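Probable GTP-binding protein EngB (Pyrococcus horikoshii, PDB 2CXX) binds guanine nucleotides as a P-loop GTPase of the EngB family and is probably needed for normal cell division and septation. Local coordinates at residues T125-N130 with K158-I163; S10-S15 with V87-G92; A94-I99 with N143-K148; A2-A7 with I83-L88. One frame throughout, in Å; residues are numbered along the deposited sequence.

Interaction 1: residues T125-N130 with K158-I163. With GDP (guanosine-5'-diphosphate), chain D.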
# COMPACT_ATOMS: atom_id res chain seq x y z
N THR A 125 5.52 1.08 8.62
CA THR A 125 4.91 0.68 7.36
C THR A 125 5.16 -0.76 7.00
O THR A 125 6.30 -1.22 7.04
CB THR A 125 5.44 1.57 6.22
OG1 THR A 125 5.12 2.93 6.48
CG2 THR A 125 4.81 1.15 4.87
N ILE A 126 4.10 -1.47 6.64
CA ILE A 126 4.25 -2.86 6.18
C ILE A 126 4.00 -2.82 4.68
O ILE A 126 3.12 -2.10 4.23
CB ILE A 126 3.20 -3.80 6.88
CG1 ILE A 126 3.46 -3.86 8.36
CG2 ILE A 126 3.18 -5.18 6.20
CD1 ILE A 126 2.22 -4.30 9.17
N VAL A 127 4.83 -3.48 3.89
CA VAL A 127 4.59 -3.54 2.46
C VAL A 127 3.95 -4.87 2.15
O VAL A 127 4.60 -5.91 2.32
CB VAL A 127 5.92 -3.43 1.66
CG1 VAL A 127 5.66 -3.59 0.13
CG2 VAL A 127 6.60 -2.10 1.99
N ALA A 128 2.70 -4.86 1.68
CA ALA A 128 2.01 -6.10 1.28
C ALA A 128 2.44 -6.33 -0.20
O ALA A 128 2.05 -5.57 -1.07
CB ALA A 128 0.48 -5.92 1.35
N VAL A 129 3.23 -7.36 -0.46
CA VAL A 129 3.70 -7.63 -1.81
C VAL A 129 2.67 -8.59 -2.44
O VAL A 129 2.74 -9.81 -2.31
CB VAL A 129 5.12 -8.21 -1.77
CG1 VAL A 129 5.59 -8.42 -3.22
CG2 VAL A 129 6.07 -7.19 -1.00
N ASN A 130 1.73 -7.99 -3.14
CA ASN A 130 0.59 -8.72 -3.66
C ASN A 130 0.86 -9.34 -5.02
O ASN A 130 1.83 -9.00 -5.70
CB ASN A 130 -0.63 -7.78 -3.72
CG ASN A 130 -1.95 -8.54 -3.87
OD1 ASN A 130 -2.10 -9.62 -3.32
ND2 ASN A 130 -2.92 -7.97 -4.58
N LYS A 158 10.42 -8.07 8.29
CA LYS A 158 9.51 -7.37 9.18
C LYS A 158 8.63 -6.41 8.36
O LYS A 158 7.48 -6.08 8.71
CB LYS A 158 10.30 -6.53 10.20
CG LYS A 158 11.18 -7.35 11.17
CD LYS A 158 10.31 -8.29 12.03
CE LYS A 158 11.22 -9.20 12.88
NZ LYS A 158 12.27 -9.89 12.01
N VAL A 159 9.18 -5.99 7.24
CA VAL A 159 8.50 -5.02 6.39
C VAL A 159 7.72 -5.61 5.24
O VAL A 159 6.53 -5.30 5.06
CB VAL A 159 9.50 -4.01 5.81
CG1 VAL A 159 8.78 -3.00 4.89
CG2 VAL A 159 10.19 -3.27 6.95
N PHE A 160 8.39 -6.49 4.49
CA PHE A 160 7.81 -7.09 3.28
C PHE A 160 7.09 -8.40 3.47
O PHE A 160 7.71 -9.42 3.78
CB PHE A 160 8.91 -7.26 2.21
CG PHE A 160 9.46 -5.96 1.74
CD1 PHE A 160 10.59 -5.45 2.32
CD2 PHE A 160 8.83 -5.26 0.68
CE1 PHE A 160 11.12 -4.26 1.87
CE2 PHE A 160 9.35 -4.06 0.21
CZ PHE A 160 10.52 -3.57 0.82
N ILE A 161 5.77 -8.39 3.29
CA ILE A 161 4.98 -9.60 3.46
C ILE A 161 4.33 -10.00 2.13
O ILE A 161 3.38 -9.33 1.66
CB ILE A 161 3.82 -9.40 4.49
CG1 ILE A 161 4.37 -8.80 5.79
CG2 ILE A 161 3.10 -10.73 4.73
CD1 ILE A 161 5.29 -9.67 6.56
N PRO A 162 4.85 -11.05 1.49
CA PRO A 162 4.20 -11.42 0.23
C PRO A 162 2.84 -12.13 0.47
O PRO A 162 2.67 -12.96 1.37
CB PRO A 162 5.25 -12.31 -0.44
CG PRO A 162 6.00 -12.91 0.70
CD PRO A 162 6.05 -11.86 1.78
N ILE A 163 1.85 -11.77 -0.34
CA ILE A 163 0.50 -12.36 -0.20
C ILE A 163 -0.13 -12.53 -1.59
O ILE A 163 0.39 -12.02 -2.60
CB ILE A 163 -0.46 -11.38 0.57
CG1 ILE A 163 -0.38 -10.01 -0.13
CG2 ILE A 163 0.01 -11.13 2.02
CD1 ILE A 163 -1.41 -9.03 0.32
PB GDP D . -7.10 -1.76 -6.55
O1B GDP D . -7.29 -0.84 -7.71
O2B GDP D . -5.59 -1.75 -6.07
O3B GDP D . -8.17 -1.78 -5.48
O3A GDP D . -7.21 -3.21 -7.19
PA GDP D . -8.26 -4.41 -7.23
O1A GDP D . -8.41 -4.99 -5.88
O2A GDP D . -9.63 -3.90 -7.81
O5' GDP D . -7.53 -5.53 -8.10
C5' GDP D . -7.19 -5.06 -9.37
C4' GDP D . -6.94 -6.23 -10.32
O4' GDP D . -5.88 -7.13 -9.75
C3' GDP D . -8.08 -7.18 -10.53
O3' GDP D . -8.47 -7.69 -11.81
C2' GDP D . -7.94 -8.21 -9.39
O2' GDP D . -8.58 -9.48 -9.80
C1' GDP D . -6.44 -8.48 -9.53
N9 GDP D . -5.80 -9.01 -8.32
C8 GDP D . -5.90 -8.55 -6.99
N7 GDP D . -5.17 -9.27 -6.22
C5 GDP D . -4.56 -10.24 -6.96
C6 GDP D . -3.65 -11.31 -6.69
O6 GDP D . -3.26 -11.54 -5.59
N1 GDP D . -3.22 -12.12 -7.74
C2 GDP D . -3.65 -11.89 -9.01
N2 GDP D . -3.20 -12.72 -10.02
N3 GDP D . -4.49 -10.91 -9.30
C4 GDP D . -4.96 -10.07 -8.30
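Val127 and Phe160 are partners on neighbouring parallel strands, and their side chains lie alongside each other, pointing the same way. Val127 CB approaches the ring obliquely, 3.6 Å from Phe160 CD2, and both valine methyls reach the CD2-CE2 side. Val129 CG2 comes to the ring edge in its plane, 3.8 Å from Phe160 CD2. One face of the same ring carries CG1 of the preceding Val159, displaced toward the rim; that methyl also touches Val127 CG2 at 3.7 Å. Helix 138-149 packs on Phe160 as well. On the sheet face of Ala128 and Ile161, Ala128 CB meets Ile163 CD1 at 3.8 Å, and Ile126 CG2 crosses Ile161 CG1 under helix 171-184. Four backbone bonds zip the strands: Val127 N to Val159 O, Ile161 N to Val127 O, Val129 N to Ile161 O and Ile163 N to Val129 O.

At the C-terminal end Asn130, with CG anti to the backbone N (chi1 -164°), sends its amide toward the guanine, ND2 standing 3.1 Å from GDP N7. Its OD1 rests 3.6 Å from Ile163 CG1 and accepts from Ala165 N, while ND2 donates to Val12 O, so both ends of the amide are gripped. With an alanine here, Val12 O would probably lose its donor and Ala165 N its acceptor, leaving the loops round the base less firmly joined. Asn130 begins the Asn-Lys-Leu-Asp guanine-recognition motif. The chemistry is thus an apolar strand pair that ends in one polar group, whose fixed rotation sets a donor beside the base.

Interaction 2: residues S10-S15 with V87-G92. With GDP (guanosine-5'-diphosphate), chain D.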
# COMPACT_ATOMS: atom_id res chain seq x y z
N SER A 10 -3.05 2.29 -8.22
CA SER A 10 -4.27 1.70 -8.72
C SER A 10 -3.99 0.33 -9.39
O SER A 10 -3.01 0.16 -10.09
CB SER A 10 -4.93 2.65 -9.76
OG SER A 10 -6.06 2.01 -10.31
N ASN A 11 -4.88 -0.60 -9.15
CA ASN A 11 -4.89 -1.94 -9.70
C ASN A 11 -3.88 -2.91 -9.10
O ASN A 11 -3.62 -3.98 -9.69
CB ASN A 11 -4.76 -1.90 -11.24
CG ASN A 11 -5.72 -2.89 -11.93
OD1 ASN A 11 -6.97 -2.79 -11.80
ND2 ASN A 11 -5.14 -3.88 -12.61
N VAL A 12 -3.33 -2.60 -7.91
CA VAL A 12 -2.31 -3.52 -7.31
C VAL A 12 -3.03 -4.60 -6.50
O VAL A 12 -2.40 -5.55 -6.04
CB VAL A 12 -1.28 -2.78 -6.36
CG1 VAL A 12 -0.43 -1.74 -7.17
CG2 VAL A 12 -2.02 -2.04 -5.19
N GLY A 13 -4.32 -4.37 -6.24
CA GLY A 13 -5.17 -5.28 -5.48
C GLY A 13 -5.51 -4.81 -4.06
O GLY A 13 -5.80 -5.59 -3.19
N LYS A 14 -5.45 -3.52 -3.84
CA LYS A 14 -5.74 -2.98 -2.51
C LYS A 14 -7.17 -3.20 -2.07
O LYS A 14 -7.40 -3.68 -0.94
CB LYS A 14 -5.38 -1.50 -2.51
CG LYS A 14 -5.71 -0.78 -1.20
CD LYS A 14 -4.92 0.58 -1.11
CE LYS A 14 -5.34 1.59 -2.17
NZ LYS A 14 -6.79 1.88 -2.00
N SER A 15 -8.16 -2.89 -2.92
CA SER A 15 -9.55 -3.12 -2.49
C SER A 15 -9.77 -4.63 -2.29
O SER A 15 -10.50 -5.01 -1.35
CB SER A 15 -10.55 -2.55 -3.51
OG SER A 15 -10.34 -3.16 -4.77
N VAL A 87 -0.19 0.30 5.66
CA VAL A 87 0.06 -0.84 4.78
C VAL A 87 0.15 -0.31 3.36
O VAL A 87 -0.82 0.26 2.84
CB VAL A 87 -1.08 -1.84 4.81
CG1 VAL A 87 -0.76 -3.07 3.83
CG2 VAL A 87 -1.23 -2.36 6.24
N LEU A 88 1.33 -0.42 2.75
CA LEU A 88 1.47 -0.02 1.37
C LEU A 88 1.34 -1.31 0.57
O LEU A 88 2.15 -2.23 0.72
CB LEU A 88 2.86 0.64 1.12
CG LEU A 88 3.31 0.78 -0.35
CD1 LEU A 88 2.38 1.67 -1.18
CD2 LEU A 88 4.72 1.36 -0.38
N VAL A 89 0.34 -1.37 -0.30
CA VAL A 89 0.13 -2.54 -1.16
C VAL A 89 0.86 -2.31 -2.46
O VAL A 89 0.69 -1.27 -3.04
CB VAL A 89 -1.34 -2.68 -1.48
CG1 VAL A 89 -1.60 -4.02 -2.11
CG2 VAL A 89 -2.17 -2.53 -0.17
N VAL A 90 1.71 -3.24 -2.88
CA VAL A 90 2.41 -3.14 -4.17
C VAL A 90 2.12 -4.38 -4.95
O VAL A 90 1.77 -5.43 -4.40
CB VAL A 90 3.93 -2.97 -4.07
CG1 VAL A 90 4.23 -1.70 -3.16
CG2 VAL A 90 4.56 -4.19 -3.51
N ASP A 91 2.29 -4.27 -6.27
CA ASP A 91 2.04 -5.40 -7.16
C ASP A 91 3.47 -5.97 -7.32
O ASP A 91 4.28 -5.36 -7.96
CB ASP A 91 1.46 -4.84 -8.47
CG ASP A 91 1.35 -5.88 -9.57
OD1 ASP A 91 2.07 -6.90 -9.49
OD2 ASP A 91 0.56 -5.65 -10.51
N GLY A 92 3.73 -7.12 -6.69
CA GLY A 92 5.07 -7.71 -6.71
C GLY A 92 5.61 -8.03 -8.10
O GLY A 92 6.83 -7.95 -8.36
PB GDP D . -7.10 -1.76 -6.55
O1B GDP D . -7.29 -0.84 -7.71
O2B GDP D . -5.59 -1.75 -6.07
O3B GDP D . -8.17 -1.78 -5.48
O3A GDP D . -7.21 -3.21 -7.19
PA GDP D . -8.26 -4.41 -7.23
O1A GDP D . -8.41 -4.99 -5.88
O2A GDP D . -9.63 -3.90 -7.81
O5' GDP D . -7.53 -5.53 -8.10
C5' GDP D . -7.19 -5.06 -9.37
C4' GDP D . -6.94 -6.23 -10.32
O4' GDP D . -5.88 -7.13 -9.75
C3' GDP D . -8.08 -7.18 -10.53
O3' GDP D . -8.47 -7.69 -11.81
C2' GDP D . -7.94 -8.21 -9.39
O2' GDP D . -8.58 -9.48 -9.80
C1' GDP D . -6.44 -8.48 -9.53
N9 GDP D . -5.80 -9.01 -8.32
C8 GDP D . -5.90 -8.55 -6.99
N7 GDP D . -5.17 -9.27 -6.22
C5 GDP D . -4.56 -10.24 -6.96
C6 GDP D . -3.65 -11.31 -6.69
O6 GDP D . -3.26 -11.54 -5.59
N1 GDP D . -3.22 -12.12 -7.74
C2 GDP D . -3.65 -11.89 -9.01
N2 GDP D . -3.20 -12.72 -10.02
N3 GDP D . -4.49 -10.91 -9.30
C4 GDP D . -4.96 -10.07 -8.30
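Val12 packs against Val89 and Asp91, pressing the phosphate-binding loop onto the end of a central strand. Its CB lies 4.0 Å from Val90 C, above the backbone where the strand nears its end. From there the branches part. CG1, anti to the carbonyl carbon (chi1 -63°), reaches Asp91 CB at 3.9 Å and lies close to the Asp91 amide. This leaves CG2 between the backbone N and the carbonyl carbon, directed back along the strand to Val89 O at 3.5 Å and Val89 CG1 at 3.7 Å. Val89 CG2 in turn meets the aliphatic part of Lys14, 4.1 Å from its CG.

With this hydrophobic backing, the loop turns its amides to the nucleotide. Gly13 N and Lys14 N both donate to GDP O2B, Asn11 N to O1B, and Ser15 N to O3B at 2.8 Å, the P-loop (Walker A) pattern of backbone amides round a beta-phosphate. Gly13 has a positive phi (106°), and a CB there would run into GDP N7. The Lys14 chain bends at its third and fourth torsions, and NZ goes to Asp50 and Met51 O.

Lys131 ties the two segments from outside, its NZ bound to Asp91 OD2 and to Asn11 O, while Asp91 OD1 accepts from Ala94 N in the turn that leads toward the next helix. The contact therefore sits where strand 85-91 ends, between strands 3-8 and 125-130, with helix 14-22 starting at Lys14 and Phe6 of strand 3-8 touching both Lys14 and Val89.

Interaction 3: residues A94-I99 with N143-K148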
# COMPACT_ATOMS: atom_id res chain seq x y z
N ALA A 94 4.64 -6.39 -11.14
CA ALA A 94 4.90 -5.17 -11.87
C ALA A 94 5.87 -4.15 -11.29
O ALA A 94 6.65 -3.52 -12.02
CB ALA A 94 3.54 -4.45 -12.21
N ALA A 95 5.80 -3.96 -9.98
CA ALA A 95 6.59 -2.94 -9.28
C ALA A 95 8.05 -2.85 -9.59
O ALA A 95 8.55 -1.76 -9.85
CB ALA A 95 6.39 -3.07 -7.75
N PRO A 96 8.76 -4.00 -9.63
CA PRO A 96 10.19 -3.84 -9.93
C PRO A 96 10.45 -3.36 -11.37
O PRO A 96 11.39 -2.58 -11.60
CB PRO A 96 10.75 -5.25 -9.67
CG PRO A 96 9.76 -5.87 -8.66
CD PRO A 96 8.44 -5.38 -9.20
N GLU A 97 9.60 -3.76 -12.32
CA GLU A 97 9.84 -3.38 -13.69
C GLU A 97 9.43 -1.94 -13.90
O GLU A 97 10.04 -1.23 -14.67
CB GLU A 97 9.09 -4.34 -14.62
CG GLU A 97 9.62 -5.77 -14.49
CD GLU A 97 11.14 -5.82 -14.66
OE1 GLU A 97 11.62 -5.42 -15.74
OE2 GLU A 97 11.85 -6.24 -13.71
N ILE A 98 8.39 -1.48 -13.18
CA ILE A 98 8.00 -0.08 -13.27
C ILE A 98 9.13 0.78 -12.69
O ILE A 98 9.49 1.79 -13.25
CB ILE A 98 6.69 0.16 -12.49
CG1 ILE A 98 5.55 -0.54 -13.24
CG2 ILE A 98 6.35 1.66 -12.34
CD1 ILE A 98 4.26 -0.58 -12.44
N ILE A 99 9.69 0.34 -11.56
CA ILE A 99 10.75 1.12 -10.93
C ILE A 99 11.90 1.31 -11.90
O ILE A 99 12.34 2.41 -12.09
CB ILE A 99 11.23 0.46 -9.63
CG1 ILE A 99 10.19 0.73 -8.56
CG2 ILE A 99 12.62 1.02 -9.17
CD1 ILE A 99 10.41 -0.17 -7.31
N ASN A 143 13.98 -8.44 -2.33
CA ASN A 143 15.31 -7.89 -2.10
C ASN A 143 15.49 -6.64 -2.92
O ASN A 143 16.12 -5.68 -2.46
CB ASN A 143 16.42 -8.86 -2.48
CG ASN A 143 16.55 -10.00 -1.49
OD1 ASN A 143 16.06 -9.92 -0.36
ND2 ASN A 143 17.23 -11.05 -1.88
N PHE A 144 14.94 -6.63 -4.14
CA PHE A 144 15.05 -5.46 -5.00
C PHE A 144 14.30 -4.28 -4.38
O PHE A 144 14.81 -3.15 -4.32
CB PHE A 144 14.43 -5.81 -6.41
CG PHE A 144 14.45 -4.69 -7.38
CD1 PHE A 144 15.58 -4.44 -8.14
CD2 PHE A 144 13.33 -3.87 -7.53
CE1 PHE A 144 15.59 -3.39 -9.04
CE2 PHE A 144 13.31 -2.85 -8.41
CZ PHE A 144 14.44 -2.58 -9.18
N LEU A 145 13.06 -4.53 -3.94
CA LEU A 145 12.25 -3.47 -3.37
C LEU A 145 12.90 -2.96 -2.10
O LEU A 145 12.85 -1.78 -1.82
CB LEU A 145 10.82 -4.00 -3.08
CG LEU A 145 9.96 -4.47 -4.27
CD1 LEU A 145 8.56 -4.85 -3.81
CD2 LEU A 145 9.87 -3.33 -5.23
N ALA A 146 13.50 -3.84 -1.31
CA ALA A 146 14.11 -3.39 -0.06
C ALA A 146 15.25 -2.42 -0.38
O ALA A 146 15.36 -1.38 0.26
CB ALA A 146 14.62 -4.59 0.76
N GLU A 147 16.06 -2.72 -1.39
CA GLU A 147 17.15 -1.82 -1.75
C GLU A 147 16.59 -0.47 -2.28
O GLU A 147 17.08 0.59 -1.91
CB GLU A 147 18.01 -2.54 -2.82
CG GLU A 147 19.43 -2.02 -3.04
CD GLU A 147 19.50 -0.82 -3.91
OE1 GLU A 147 18.70 -0.73 -4.85
OE2 GLU A 147 20.38 0.05 -3.67
N LYS A 148 15.53 -0.50 -3.10
CA LYS A 148 14.99 0.75 -3.66
C LYS A 148 14.25 1.61 -2.62
O LYS A 148 14.26 2.85 -2.71
CB LYS A 148 14.03 0.43 -4.83
CG LYS A 148 14.75 -0.19 -6.05
CD LYS A 148 15.67 0.81 -6.68
CE LYS A 148 16.61 0.15 -7.69
NZ LYS A 148 17.64 1.12 -8.20
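Helices 94-99 and 143-148 pass at 10.2 Å between their axes, with 46° between their directions, and come nearest at Pro96 and Leu145, whose CA atoms are 6.9 Å apart. Phe144 reaches across with its CG anti to the backbone N (chi1 179°), which lays the CD2-CE2 side of its ring against the proline: Pro96 CB is 3.6 Å from Phe144 CD2, and Pro96 CA is 3.6 Å from Phe144 CE2. Pro96 CA approaches the ring obliquely, as does Ile99 CG2, 4.0 Å from Phe144 CE2; the isoleucine slides past the phenylalanine in the opposite sense.

The two helices follow strands 85-91 and 125-130 of the alpha/beta GTPase fold and join on one flank of its sheet, where Leu145 also touches Phe160 of strand 160-162. On that inner side Ile99 CD1 meets Leu145 CD2 at 3.8 Å, and the same leucine methyl comes near Ala95 CB and Pro96 CG.

One helical turn on from Phe144, Lys148 contributes its methylene chain. Its CG lies over one face of the Phe144 ring, toward the rim, and its CD touches Ile99 CG2 at 3.9 Å. The lysine's charge is carried past this apolar patch to a salt bridge with Glu103, farther along helix 94-104. Lys100, next to Ile99, makes a cation-pi contact with Phe144.

Interaction 4: residues A2-A7 with I83-L88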
# COMPACT_ATOMS: atom_id res chain seq x y z
N ALA A 2 -7.20 0.90 17.04
CA ALA A 2 -6.06 1.54 16.26
C ALA A 2 -6.51 1.99 14.87
O ALA A 2 -7.53 1.56 14.38
CB ALA A 2 -4.93 0.55 16.12
N THR A 3 -5.73 2.86 14.22
CA THR A 3 -6.07 3.32 12.89
C THR A 3 -4.98 2.83 11.96
O THR A 3 -3.84 3.04 12.22
CB THR A 3 -6.08 4.85 12.83
OG1 THR A 3 -7.25 5.32 13.50
CG2 THR A 3 -6.04 5.35 11.38
N ILE A 4 -5.39 2.20 10.85
CA ILE A 4 -4.48 1.61 9.89
C ILE A 4 -4.78 2.24 8.53
O ILE A 4 -5.92 2.25 8.07
CB ILE A 4 -4.72 0.08 9.81
CG1 ILE A 4 -4.55 -0.54 11.20
CG2 ILE A 4 -3.81 -0.56 8.76
CD1 ILE A 4 -5.83 -1.21 11.71
N ILE A 5 -3.78 2.83 7.88
CA ILE A 5 -4.06 3.38 6.55
C ILE A 5 -3.56 2.36 5.51
O ILE A 5 -2.65 1.57 5.76
CB ILE A 5 -3.37 4.76 6.31
CG1 ILE A 5 -1.84 4.64 6.28
CG2 ILE A 5 -3.83 5.75 7.37
CD1 ILE A 5 -1.08 6.00 5.92
N PHE A 6 -4.30 2.31 4.40
CA PHE A 6 -3.96 1.49 3.26
C PHE A 6 -3.73 2.44 2.09
O PHE A 6 -4.46 3.40 1.89
CB PHE A 6 -5.04 0.47 2.88
CG PHE A 6 -4.99 -0.79 3.69
CD1 PHE A 6 -5.37 -0.81 5.06
CD2 PHE A 6 -4.55 -1.96 3.11
CE1 PHE A 6 -5.31 -1.98 5.82
CE2 PHE A 6 -4.46 -3.15 3.86
CZ PHE A 6 -4.84 -3.16 5.20
N ALA A 7 -2.74 2.12 1.29
CA ALA A 7 -2.41 2.95 0.17
C ALA A 7 -1.70 2.09 -0.88
O ALA A 7 -1.14 1.05 -0.59
CB ALA A 7 -1.48 4.09 0.65
N ILE A 83 -2.17 7.84 13.34
CA ILE A 83 -2.09 6.71 12.46
C ILE A 83 -1.13 5.70 13.09
O ILE A 83 0.07 5.97 13.27
CB ILE A 83 -1.60 7.12 11.05
CG1 ILE A 83 -2.70 7.93 10.34
CG2 ILE A 83 -1.26 5.82 10.27
CD1 ILE A 83 -2.21 8.75 9.14
N ASP A 84 -1.64 4.53 13.45
CA ASP A 84 -0.77 3.56 14.10
C ASP A 84 0.15 2.73 13.21
O ASP A 84 1.25 2.33 13.64
CB ASP A 84 -1.63 2.61 14.93
CG ASP A 84 -2.41 3.34 16.00
OD1 ASP A 84 -3.60 3.62 15.76
OD2 ASP A 84 -1.79 3.69 17.07
N VAL A 85 -0.34 2.39 12.04
CA VAL A 85 0.47 1.64 11.10
C VAL A 85 -0.05 1.89 9.70
O VAL A 85 -1.20 2.22 9.54
CB VAL A 85 0.46 0.11 11.45
CG1 VAL A 85 -0.94 -0.38 11.41
CG2 VAL A 85 1.42 -0.69 10.50
N ALA A 86 0.81 1.77 8.69
CA ALA A 86 0.43 1.96 7.31
C ALA A 86 0.72 0.67 6.55
O ALA A 86 1.72 -0.02 6.79
CB ALA A 86 1.26 3.18 6.64
N VAL A 87 -0.19 0.30 5.66
CA VAL A 87 0.06 -0.84 4.78
C VAL A 87 0.15 -0.31 3.36
O VAL A 87 -0.82 0.26 2.84
CB VAL A 87 -1.08 -1.84 4.81
CG1 VAL A 87 -0.76 -3.07 3.83
CG2 VAL A 87 -1.23 -2.36 6.24
N LEU A 88 1.33 -0.42 2.75
CA LEU A 88 1.47 -0.02 1.37
C LEU A 88 1.34 -1.31 0.57
O LEU A 88 2.15 -2.23 0.72
CB LEU A 88 2.86 0.64 1.12
CG LEU A 88 3.31 0.78 -0.35
CD1 LEU A 88 2.38 1.67 -1.18
CD2 LEU A 88 4.72 1.36 -0.38
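The Phe6 ring has Val87 over one face: CB lies 3.9 Å from the ring centroid and 15° off its normal, a CH-pi contact displaced toward the rim. Both valine methyls lie on that same side, CG1 3.7 Å from Phe6 CE2 and CG2 3.8 Å from Phe6 CZ. The other flat group, the Asp84 carboxylate, uses the anti lone pair of OD1 to take the amide of Thr3 at 2.7 Å, with the N-H nearly straight (167°). Asp84 N answers to Thr3 O, so this residue grips the start of the strand twice.

Beyond it, Ile5 N bonds to Val85 O, Val87 N to Ile5 O and Ala7 N to Val87 O, a regular parallel ladder. Beside Phe6 on its face, Ile4 CG1 lies 3.6 Å from Val85 CG1. On the reverse face Ile5 CG1 is held tightly against Ala86 CB at 3.4 Å, and Ile5 CG2 meets Ile83 CD1 at 3.8 Å. A serine in place of Phe6 would probably open a gap between Val87 and helix 14-22, with Leu17, Ile18 and Leu21 losing their aromatic partner.

Those three residues cover the ring. Helix 110-120 lies against the opposite face of the sheet, on Ala7, Ala86 and Leu88. Strand 46-50 pairs with the outer side of strand 3-8; the contact joins the two central strands of the mixed sheet, and strand 3-8 runs on into the P-loop.

Interactions 4, 2 and 1 follow the sheet across its centre: strand 3-8 beside 85-91, then 125-130, then 160-162. Interactions 2 and 4 share Val87 and Leu88 of strand 85-91, their centres 13 Å apart, and interaction 1 touches both through backbone contacts of strands 85-91 and 125-130. Interactions 1 and 2 lie 10 Å apart between centres and hold GDP from the base and phosphate sides. Interaction 3 lies to the flank, 13 Å from interaction 1, joined by Phe160 against Leu145 and Ala146; its centre is 21 Å from that of interaction 4. Along the chain, interactions 1 and 3 alternate their segments, so that helix 138-149 ties helix 94-104 to the edge strand 160-162.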